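Local coordinates for decapping and exoribonuclease protein 1 (Kluyveromyces lactis, PDB 4GPS) that hydrolyses NAD caps and methylguanosine caps from the 5' ends of RNAs and degrades RNA as a metal-dependent 5'-3' exoribonuclease, at residues 65-76 with 366-376; 258-266 with 275-283. All coordinates share one frame; numbering follows the deposited sequence.

Contact 1 of 2, residues 65-76 with 366-376; sequences KKFPHVSVNYVV and YKFNPNVANDW
From F67 CA, 6.7 Å from W376 CA, to V72 CA, 5.3 Å from Y366 CA, an irregular chain runs back along the first turns of the helix that opens at P370. A type I turn from S71 to Y74 then bends 65-76 round the helix start, where N369 is the N-cap. The amide of N369 works in both directions: OD1 takes the N-H of N371 on a lone pair, while ND2 gives one hydrogen to Y74 O (2.9 Å), in its carbonyl plane, and the other to V72 O, which it meets from above the carbonyl plane of V72. With an alanine here, the N-H of N371 would probably lose its side-chain cap and the carbonyls of V72 and Y74 this donor. One helical turn and a half further on, D375 OD2 receives V70 N at 2.7 Å in an almost straight bond (177°). Water 1 links P68 O to D375 O. The F67 ring, swung between its own N and carbonyl carbon (chi1 71°), takes the edge of W376 on one face, with CE3 3.5 Å from F67 CD2; V372 CG1 meets its rim in plane. Y366 turns its edge to the face of H69, the planes 88° apart. K367, extended beyond CG, brings NZ to N73 OD1 (2.9 Å), but also donates to the carbonyls of K361 and V359. Behind the contact, P370 packs on helices 305-319 and 346-353, W376 NE1 bonds to I188 O of helix 182-190, and F67 touches H379 further along helix 370-393.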
loop_
_atom_site.group_PDB
_atom_site.type_symbol
_atom_site.label_atom_id
_atom_site.label_comp_id
_atom_site.label_asym_id
_atom_site.label_seq_id
_atom_site.Cartn_x
_atom_site.Cartn_y
_atom_site.Cartn_z
ATOM N N LYS A 65 -6.255 -13.924 -17.079
ATOM C CA LYS A 65 -6.331 -15.041 -16.128
ATOM C C LYS A 65 -5.236 -16.091 -16.273
ATOM O O LYS A 65 -4.949 -16.833 -15.329
ATOM C CB LYS A 65 -7.682 -15.761 -16.197
ATOM C CG LYS A 65 -7.917 -16.687 -14.979
ATOM C CD LYS A 65 -9.241 -17.477 -15.051
ATOM C CE LYS A 65 -10.474 -16.564 -15.238
ATOM N NZ LYS A 65 -11.789 -17.274 -15.346
ATOM N N LYS A 66 -4.627 -16.166 -17.442
ATOM C CA LYS A 66 -3.588 -17.145 -17.635
ATOM C C LYS A 66 -2.213 -16.519 -17.541
ATOM O O LYS A 66 -1.285 -16.935 -18.219
ATOM C CB LYS A 66 -3.794 -17.851 -18.976
ATOM C CG LYS A 66 -5.041 -18.751 -18.975
ATOM C CD LYS A 66 -5.108 -19.702 -20.166
ATOM C CE LYS A 66 -5.377 -18.953 -21.463
ATOM N NZ LYS A 66 -4.339 -17.910 -21.777
ATOM N N PHE A 67 -2.098 -15.509 -16.690
ATOM C CA PHE A 67 -0.842 -14.809 -16.481
ATOM C C PHE A 67 0.195 -15.778 -15.918
ATOM O O PHE A 67 -0.095 -16.601 -15.054
ATOM C CB PHE A 67 -1.043 -13.615 -15.524
ATOM C CG PHE A 67 -1.297 -14.003 -14.099
ATOM C CD1 PHE A 67 -0.248 -14.094 -13.189
ATOM C CD2 PHE A 67 -2.584 -14.313 -13.666
ATOM C CE1 PHE A 67 -0.476 -14.493 -11.864
ATOM C CE2 PHE A 67 -2.829 -14.714 -12.337
ATOM C CZ PHE A 67 -1.767 -14.803 -11.436
ATOM N N PRO A 68 1.423 -15.696 -16.416
ATOM C CA PRO A 68 2.512 -16.578 -15.960
ATOM C C PRO A 68 2.768 -16.440 -14.454
ATOM O O PRO A 68 3.047 -15.336 -13.969
ATOM C CB PRO A 68 3.719 -16.099 -16.770
ATOM C CG PRO A 68 3.087 -15.450 -18.015
ATOM C CD PRO A 68 1.877 -14.741 -17.443
ATOM N N HIS A 69 2.682 -17.548 -13.723
ATOM C CA HIS A 69 2.918 -17.494 -12.303
ATOM C C HIS A 69 3.394 -18.771 -11.670
ATOM O O HIS A 69 3.024 -19.876 -12.068
ATOM C CB HIS A 69 1.673 -17.021 -11.571
ATOM C CG HIS A 69 0.497 -17.932 -11.701
ATOM N ND1 HIS A 69 0.299 -19.012 -10.866
ATOM C CD2 HIS A 69 -0.588 -17.880 -12.515
ATOM C CE1 HIS A 69 -0.861 -19.582 -11.151
ATOM N NE2 HIS A 69 -1.421 -18.914 -12.146
ATOM N N VAL A 70 4.237 -18.583 -10.663
ATOM C CA VAL A 70 4.824 -19.640 -9.873
ATOM C C VAL A 70 3.724 -20.481 -9.195
ATOM O O VAL A 70 2.592 -20.022 -8.984
ATOM C CB VAL A 70 5.726 -18.989 -8.827
ATOM C CG1 VAL A 70 5.820 -19.831 -7.651
ATOM C CG2 VAL A 70 7.103 -18.737 -9.408
ATOM N N SER A 71 4.052 -21.720 -8.849
ATOM C CA SER A 71 3.069 -22.566 -8.206
ATOM C C SER A 71 2.447 -21.900 -6.980
ATOM O O SER A 71 3.115 -21.219 -6.192
ATOM C CB SER A 71 3.696 -23.893 -7.791
ATOM O OG SER A 71 2.798 -24.596 -6.952
ATOM N N VAL A 72 1.155 -22.129 -6.826
ATOM C CA VAL A 72 0.384 -21.605 -5.720
ATOM C C VAL A 72 0.932 -22.077 -4.372
ATOM O O VAL A 72 0.641 -21.475 -3.322
ATOM C CB VAL A 72 -1.091 -22.032 -5.916
ATOM C CG1 VAL A 72 -1.797 -22.166 -4.616
ATOM C CG2 VAL A 72 -1.803 -21.001 -6.791
ATOM N N ASN A 73 1.732 -23.144 -4.407
ATOM C CA ASN A 73 2.334 -23.725 -3.196
ATOM C C ASN A 73 3.815 -23.415 -3.047
ATOM O O ASN A 73 4.476 -23.868 -2.119
ATOM C CB ASN A 73 2.130 -25.239 -3.180
ATOM C CG ASN A 73 0.677 -25.612 -3.343
ATOM O OD1 ASN A 73 -0.165 -25.291 -2.499
ATOM N ND2 ASN A 73 0.366 -26.276 -4.446
ATOM N N TYR A 74 4.318 -22.623 -3.973
ATOM C CA TYR A 74 5.701 -22.224 -3.992
ATOM C C TYR A 74 6.153 -21.550 -2.699
ATOM O O TYR A 74 5.523 -20.595 -2.225
ATOM C CB TYR A 74 5.887 -21.266 -5.149
ATOM C CG TYR A 74 7.295 -20.800 -5.342
ATOM C CD1 TYR A 74 8.259 -21.642 -5.884
ATOM C CD2 TYR A 74 7.664 -19.516 -4.995
ATOM C CE1 TYR A 74 9.570 -21.205 -6.070
ATOM C CE2 TYR A 74 8.955 -19.063 -5.178
ATOM C CZ TYR A 74 9.909 -19.916 -5.714
ATOM O OH TYR A 74 11.199 -19.471 -5.870
ATOM N N VAL A 75 7.265 -22.020 -2.140
ATOM C CA VAL A 75 7.803 -21.445 -0.911
ATOM C C VAL A 75 9.273 -21.121 -1.096
ATOM O O VAL A 75 10.023 -21.937 -1.622
ATOM C CB VAL A 75 7.670 -22.427 0.272
ATOM C CG1 VAL A 75 8.252 -21.806 1.535
ATOM C CG2 VAL A 75 6.211 -22.799 0.485
ATOM N N VAL A 76 9.672 -19.910 -0.709
ATOM C CA VAL A 76 11.072 -19.456 -0.755
ATOM C C VAL A 76 11.206 -18.675 0.553
ATOM O O VAL A 76 10.311 -17.899 0.921
ATOM C CB VAL A 76 11.397 -18.543 -1.994
ATOM C CG1 VAL A 76 10.654 -17.222 -1.911
ATOM C CG2 VAL A 76 12.892 -18.287 -2.082
ATOM N N TYR A 366 -5.360 -18.306 -5.353
ATOM C CA TYR A 366 -3.943 -18.564 -5.483
ATOM C C TYR A 366 -3.315 -18.741 -4.121
ATOM O O TYR A 366 -2.136 -18.468 -3.948
ATOM C CB TYR A 366 -3.271 -17.416 -6.239
ATOM C CG TYR A 366 -3.893 -17.226 -7.582
ATOM C CD1 TYR A 366 -4.950 -16.345 -7.759
ATOM C CD2 TYR A 366 -3.484 -17.990 -8.669
ATOM C CE1 TYR A 366 -5.596 -16.220 -8.994
ATOM C CE2 TYR A 366 -4.125 -17.884 -9.920
ATOM C CZ TYR A 366 -5.179 -16.998 -10.079
ATOM O OH TYR A 366 -5.820 -16.889 -11.309
ATOM N N LYS A 367 -4.110 -19.218 -3.166
ATOM C CA LYS A 367 -3.661 -19.406 -1.782
ATOM C C LYS A 367 -2.928 -18.170 -1.210
ATOM O O LYS A 367 -2.035 -18.300 -0.364
ATOM C CB LYS A 367 -2.774 -20.638 -1.669
ATOM C CG LYS A 367 -3.476 -21.925 -2.029
ATOM C CD LYS A 367 -2.610 -23.120 -1.711
ATOM C CE LYS A 367 -3.404 -24.421 -1.726
ATOM N NZ LYS A 367 -2.641 -25.504 -1.033
ATOM N N PHE A 368 -3.325 -16.977 -1.671
ATOM C CA PHE A 368 -2.742 -15.712 -1.202
ATOM C C PHE A 368 -1.206 -15.784 -1.100
ATOM O O PHE A 368 -0.584 -15.344 -0.122
ATOM C CB PHE A 368 -3.328 -15.325 0.167
ATOM C CG PHE A 368 -4.829 -15.405 0.239
ATOM C CD1 PHE A 368 -5.460 -16.568 0.693
ATOM C CD2 PHE A 368 -5.617 -14.324 -0.157
ATOM C CE1 PHE A 368 -6.855 -16.656 0.750
ATOM C CE2 PHE A 368 -7.005 -14.399 -0.106
ATOM C CZ PHE A 368 -7.627 -15.575 0.351
ATOM N N ASN A 369 -0.584 -16.334 -2.129
ATOM C CA ASN A 369 0.858 -16.458 -2.124
ATOM C C ASN A 369 1.508 -15.133 -2.574
ATOM O O ASN A 369 1.274 -14.678 -3.697
ATOM C CB ASN A 369 1.264 -17.604 -3.068
ATOM C CG ASN A 369 2.709 -18.029 -2.888
ATOM O OD1 ASN A 369 3.630 -17.203 -2.856
ATOM N ND2 ASN A 369 2.918 -19.330 -2.785
ATOM N N PRO A 370 2.348 -14.519 -1.717
ATOM C CA PRO A 370 3.003 -13.261 -2.091
ATOM C C PRO A 370 3.810 -13.402 -3.389
ATOM O O PRO A 370 4.031 -12.414 -4.094
ATOM C CB PRO A 370 3.925 -12.958 -0.918
ATOM C CG PRO A 370 3.447 -13.850 0.174
ATOM C CD PRO A 370 2.896 -15.056 -0.466
ATOM N N ASN A 371 4.259 -14.619 -3.702
ATOM C CA ASN A 371 5.054 -14.817 -4.910
ATOM C C ASN A 371 4.194 -14.762 -6.151
ATOM O O ASN A 371 4.611 -14.232 -7.183
ATOM C CB ASN A 371 5.831 -16.117 -4.831
ATOM C CG ASN A 371 6.867 -16.089 -3.734
ATOM O OD1 ASN A 371 6.687 -16.714 -2.671
ATOM N ND2 ASN A 371 7.956 -15.353 -3.968
ATOM N N VAL A 372 2.980 -15.285 -6.051
ATOM C CA VAL A 372 2.055 -15.209 -7.168
ATOM C C VAL A 372 1.635 -13.728 -7.306
ATOM O O VAL A 372 1.538 -13.220 -8.410
ATOM C CB VAL A 372 0.843 -16.124 -6.905
ATOM C CG1 VAL A 372 -0.249 -15.890 -7.933
ATOM C CG2 VAL A 372 1.326 -17.572 -6.939
ATOM N N ALA A 373 1.404 -13.029 -6.191
ATOM C CA ALA A 373 1.040 -11.600 -6.272
ATOM C C ALA A 373 2.164 -10.869 -7.047
ATOM O O ALA A 373 1.902 -10.048 -7.929
ATOM C CB ALA A 373 0.877 -10.990 -4.867
ATOM N N ASN A 374 3.415 -11.193 -6.722
ATOM C CA ASN A 374 4.554 -10.607 -7.408
ATOM C C ASN A 374 4.518 -10.934 -8.918
ATOM O O ASN A 374 4.764 -10.070 -9.745
ATOM C CB ASN A 374 5.838 -11.122 -6.773
ATOM C CG ASN A 374 7.050 -10.487 -7.359
ATOM O OD1 ASN A 374 7.083 -9.289 -7.546
ATOM N ND2 ASN A 374 8.060 -11.285 -7.662
ATOM N N ASP A 375 4.190 -12.170 -9.288
ATOM C CA ASP A 375 4.133 -12.525 -10.713
ATOM C C ASP A 375 3.020 -11.751 -11.410
ATOM O O ASP A 375 3.214 -11.221 -12.523
ATOM C CB ASP A 375 3.896 -14.029 -10.920
ATOM C CG ASP A 375 5.087 -14.886 -10.506
ATOM O OD1 ASP A 375 6.262 -14.426 -10.565
ATOM O OD2 ASP A 375 4.835 -16.048 -10.130
ATOM N N TRP A 376 1.854 -11.686 -10.752
ATOM C CA TRP A 376 0.698 -10.962 -11.269
ATOM C C TRP A 376 1.073 -9.486 -11.494
ATOM O O TRP A 376 0.723 -8.890 -12.521
ATOM C CB TRP A 376 -0.445 -11.031 -10.267
ATOM C CG TRP A 376 -1.530 -10.048 -10.565
ATOM C CD1 TRP A 376 -1.844 -8.940 -9.839
ATOM C CD2 TRP A 376 -2.451 -10.075 -11.679
ATOM N NE1 TRP A 376 -2.894 -8.278 -10.419
ATOM C CE2 TRP A 376 -3.287 -8.947 -11.549
ATOM C CE3 TRP A 376 -2.641 -10.942 -12.771
ATOM C CZ2 TRP A 376 -4.311 -8.658 -12.470
ATOM C CZ3 TRP A 376 -3.654 -10.652 -13.682
ATOM C CH2 TRP A 376 -4.475 -9.516 -13.524
HETATM O O HOH W 1 4.239 -12.926 -14.671
#

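Contact 2 of 2, residues 258-266 with 275-283; sequences HELYYSIVH and LLIQAEMDS
Strands 259-266 and 275-280 pair antiparallel, their axes 4.6 Å apart at 153°, as the two arms of a β-hairpin in the PD-(D/E)XK nuclease core. S263 with A279 and V265 with I277 are the hydrogen-bonded pairs, each bonded both ways; M281 N adds a bond to Y261 O beyond them. Y262, I264, Q278 and E280 share one face. Q278 stands extended beside I264, CG 4.0 Å from I264 CD1, and its OE1 sits over the Y262 ring, off centre toward the rim and 3.7 Å from CD1. That oxygen is buried without a hydrogen-bonding partner, and I159 and L160 of helix 156-167 pack on the same side chain. On the other face V265 CG2 meets I277 CB, and S263 CB meets M281 CG, while S263 OG bonds to E88 of strand 86-95. M281 CB lies in plane at the edge of the Y261 ring. E280, a probable substrate ligand, stretches out with CG anti to the backbone N (chi1 159°), laying its carboxylate against L260. Water 2 accepts from Y261 N and donates to M281 O at 2.8 Å, with a weak, longer bond to E280 OE1.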
loop_
_atom_site.group_PDB
_atom_site.type_symbol
_atom_site.label_atom_id
_atom_site.label_comp_id
_atom_site.label_asym_id
_atom_site.label_seq_id
_atom_site.Cartn_x
_atom_site.Cartn_y
_atom_site.Cartn_z
ATOM N N HIS A 258 -5.797 19.073 11.769
ATOM C CA HIS A 258 -4.802 18.011 11.841
ATOM C C HIS A 258 -3.661 18.129 10.819
ATOM O O HIS A 258 -3.388 19.215 10.286
ATOM C CB HIS A 258 -5.483 16.643 11.705
ATOM C CG HIS A 258 -6.094 16.142 12.979
ATOM N ND1 HIS A 258 -6.618 14.871 13.105
ATOM C CD2 HIS A 258 -6.248 16.733 14.191
ATOM C CE1 HIS A 258 -7.066 14.700 14.338
ATOM N NE2 HIS A 258 -6.854 15.815 15.017
ATOM N N GLU A 259 -3.007 16.999 10.539
ATOM C CA GLU A 259 -1.863 16.970 9.623
ATOM C C GLU A 259 -1.574 15.549 9.095
ATOM O O GLU A 259 -1.773 14.559 9.795
ATOM C CB GLU A 259 -0.646 17.521 10.373
ATOM C CG GLU A 259 0.590 17.790 9.550
ATOM C CD GLU A 259 1.674 18.510 10.364
ATOM O OE1 GLU A 259 2.799 18.706 9.848
ATOM O OE2 GLU A 259 1.401 18.888 11.524
ATOM N N LEU A 260 -1.104 15.465 7.855
ATOM C CA LEU A 260 -0.780 14.188 7.227
ATOM C C LEU A 260 0.659 14.188 6.699
ATOM O O LEU A 260 1.209 15.233 6.340
ATOM C CB LEU A 260 -1.763 13.920 6.090
ATOM C CG LEU A 260 -3.213 13.827 6.581
ATOM C CD1 LEU A 260 -4.168 14.035 5.435
ATOM C CD2 LEU A 260 -3.436 12.477 7.254
ATOM N N TYR A 261 1.273 13.018 6.655
ATOM C CA TYR A 261 2.644 12.923 6.181
ATOM C C TYR A 261 2.769 11.908 5.026
ATOM O O TYR A 261 2.225 10.806 5.078
ATOM C CB TYR A 261 3.558 12.549 7.342
ATOM C CG TYR A 261 5.017 12.518 6.969
ATOM C CD1 TYR A 261 5.786 13.688 6.944
ATOM C CD2 TYR A 261 5.633 11.314 6.615
ATOM C CE1 TYR A 261 7.124 13.651 6.579
ATOM C CE2 TYR A 261 6.967 11.268 6.251
ATOM C CZ TYR A 261 7.706 12.428 6.231
ATOM O OH TYR A 261 9.016 12.352 5.840
ATOM N N TYR A 262 3.489 12.294 3.978
ATOM C CA TYR A 262 3.633 11.459 2.802
ATOM C C TYR A 262 5.073 11.255 2.343
ATOM O O TYR A 262 5.902 12.187 2.337
ATOM C CB TYR A 262 2.877 12.085 1.643
ATOM C CG TYR A 262 1.412 12.288 1.862
ATOM C CD1 TYR A 262 0.506 11.221 1.748
ATOM C CD2 TYR A 262 0.908 13.561 2.125
ATOM C CE1 TYR A 262 -0.871 11.421 1.878
ATOM C CE2 TYR A 262 -0.468 13.779 2.257
ATOM C CZ TYR A 262 -1.350 12.703 2.125
ATOM O OH TYR A 262 -2.701 12.934 2.177
ATOM N N SER A 263 5.356 10.029 1.924
ATOM C CA SER A 263 6.665 9.691 1.415
ATOM C C SER A 263 6.427 9.442 -0.062
ATOM O O SER A 263 5.501 8.733 -0.425
ATOM C CB SER A 263 7.180 8.421 2.075
ATOM O OG SER A 263 8.387 7.962 1.482
ATOM N N ILE A 264 7.230 10.060 -0.916
ATOM C CA ILE A 264 7.092 9.854 -2.337
ATOM C C ILE A 264 8.251 8.948 -2.717
ATOM O O ILE A 264 9.403 9.342 -2.564
ATOM C CB ILE A 264 7.164 11.166 -3.113
ATOM C CG1 ILE A 264 5.825 11.915 -3.084
ATOM C CG2 ILE A 264 7.287 10.842 -4.584
ATOM C CD1 ILE A 264 5.232 12.178 -1.811
ATOM N N VAL A 265 7.953 7.730 -3.186
ATOM C CA VAL A 265 9.017 6.792 -3.544
ATOM C C VAL A 265 9.074 6.448 -5.034
ATOM O O VAL A 265 8.064 6.515 -5.741
ATOM C CB VAL A 265 8.928 5.469 -2.709
ATOM C CG1 VAL A 265 8.939 5.783 -1.162
ATOM C CG2 VAL A 265 7.708 4.715 -3.087
ATOM N N HIS A 266 10.272 6.091 -5.500
ATOM C CA HIS A 266 10.487 5.731 -6.894
ATOM C C HIS A 266 11.143 4.359 -6.948
ATOM O O HIS A 266 12.029 4.029 -6.153
ATOM C CB HIS A 266 11.362 6.791 -7.593
ATOM C CG HIS A 266 11.621 6.525 -9.046
ATOM N ND1 HIS A 266 12.638 5.710 -9.489
ATOM C CD2 HIS A 266 11.005 6.990 -10.161
ATOM C CE1 HIS A 266 12.645 5.684 -10.810
ATOM N NE2 HIS A 266 11.663 6.455 -11.242
ATOM N N LEU A 275 7.829 3.121 -11.239
ATOM C CA LEU A 275 6.673 3.555 -10.483
ATOM C C LEU A 275 7.052 4.748 -9.597
ATOM O O LEU A 275 8.104 4.732 -8.955
ATOM C CB LEU A 275 6.173 2.438 -9.569
ATOM C CG LEU A 275 5.476 1.198 -10.098
ATOM C CD1 LEU A 275 4.611 0.645 -8.945
ATOM C CD2 LEU A 275 4.626 1.520 -11.321
ATOM N N LEU A 276 6.220 5.789 -9.569
ATOM C CA LEU A 276 6.469 6.944 -8.698
ATOM C C LEU A 276 5.194 6.906 -7.850
ATOM O O LEU A 276 4.112 7.194 -8.335
ATOM C CB LEU A 276 6.549 8.239 -9.498
ATOM C CG LEU A 276 6.741 9.466 -8.622
ATOM C CD1 LEU A 276 8.131 9.488 -8.021
ATOM C CD2 LEU A 276 6.554 10.696 -9.472
ATOM N N ILE A 277 5.355 6.555 -6.584
ATOM C CA ILE A 277 4.277 6.341 -5.658
ATOM C C ILE A 277 4.246 7.282 -4.472
ATOM O O ILE A 277 5.301 7.637 -3.911
ATOM C CB ILE A 277 4.396 4.885 -5.103
ATOM C CG1 ILE A 277 4.100 3.890 -6.202
ATOM C CG2 ILE A 277 3.490 4.650 -3.936
ATOM C CD1 ILE A 277 4.590 2.480 -5.841
ATOM N N GLN A 278 3.022 7.632 -4.070
ATOM C CA GLN A 278 2.791 8.476 -2.897
ATOM C C GLN A 278 2.182 7.618 -1.764
ATOM O O GLN A 278 1.155 6.966 -1.958
ATOM C CB GLN A 278 1.851 9.629 -3.231
ATOM C CG GLN A 278 1.595 10.546 -2.037
ATOM C CD GLN A 278 0.663 11.720 -2.379
ATOM O OE1 GLN A 278 -0.384 11.915 -1.736
ATOM N NE2 GLN A 278 1.046 12.507 -3.384
ATOM N N ALA A 279 2.815 7.605 -0.591
ATOM C CA ALA A 279 2.296 6.807 0.522
ATOM C C ALA A 279 2.200 7.624 1.784
ATOM O O ALA A 279 3.089 8.407 2.100
ATOM C CB ALA A 279 3.208 5.585 0.776
ATOM N N GLU A 280 1.117 7.455 2.513
ATOM C CA GLU A 280 0.987 8.171 3.760
ATOM C C GLU A 280 1.663 7.286 4.804
ATOM O O GLU A 280 1.375 6.077 4.871
ATOM C CB GLU A 280 -0.485 8.388 4.118
ATOM C CG GLU A 280 -0.683 8.672 5.612
ATOM C CD GLU A 280 -2.121 9.007 5.985
ATOM O OE1 GLU A 280 -2.360 9.289 7.188
ATOM O OE2 GLU A 280 -2.995 8.995 5.079
ATOM N N MET A 281 2.574 7.879 5.583
ATOM C CA MET A 281 3.297 7.177 6.643
ATOM C C MET A 281 2.729 7.645 7.967
ATOM O O MET A 281 2.626 8.848 8.209
ATOM C CB MET A 281 4.784 7.514 6.598
ATOM C CG MET A 281 5.409 7.301 5.221
ATOM S SD MET A 281 5.657 5.520 4.723
ATOM C CE MET A 281 4.114 5.188 3.956
ATOM N N ASP A 282 2.360 6.694 8.822
ATOM C CA ASP A 282 1.804 7.004 10.122
ATOM C C ASP A 282 2.818 7.569 11.071
ATOM O O ASP A 282 2.499 8.446 11.869
ATOM C CB ASP A 282 1.228 5.762 10.791
ATOM C CG ASP A 282 0.126 5.126 10.009
ATOM O OD1 ASP A 282 -0.641 5.852 9.336
ATOM O OD2 ASP A 282 0.037 3.885 10.088
ATOM N N SER A 283 4.049 7.085 10.991
ATOM C CA SER A 283 5.042 7.568 11.929
ATOM C C SER A 283 6.418 7.076 11.636
ATOM O O SER A 283 6.619 6.226 10.761
ATOM C CB SER A 283 4.697 7.064 13.326
ATOM O OG SER A 283 4.928 5.649 13.418
HETATM O O HOH W 2 0.502 10.676 8.452
#

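Overall arrangement
The two contacts are separate: their centres lie 28 Å apart and their nearest atoms about 10 Å, without touching. Contact 2 falls within the 289 residues between the segments of contact 1. Its centre is about 10 Å from that of the chain, against about 19 Å for contact 1, which lies away from the annotated sites. Contact 2 carries metal ligand D282, and the side chain of M281 comes within about 4 Å of that of E293, another. E280 is about 6 Å from metal ligand E243, side chain to side chain, and about 4 Å from a bound citrate, probably taken up from the crystallisation liquor. Helix 182-190 touches both contacts, I188 at contact 1 and R182 at contact 2.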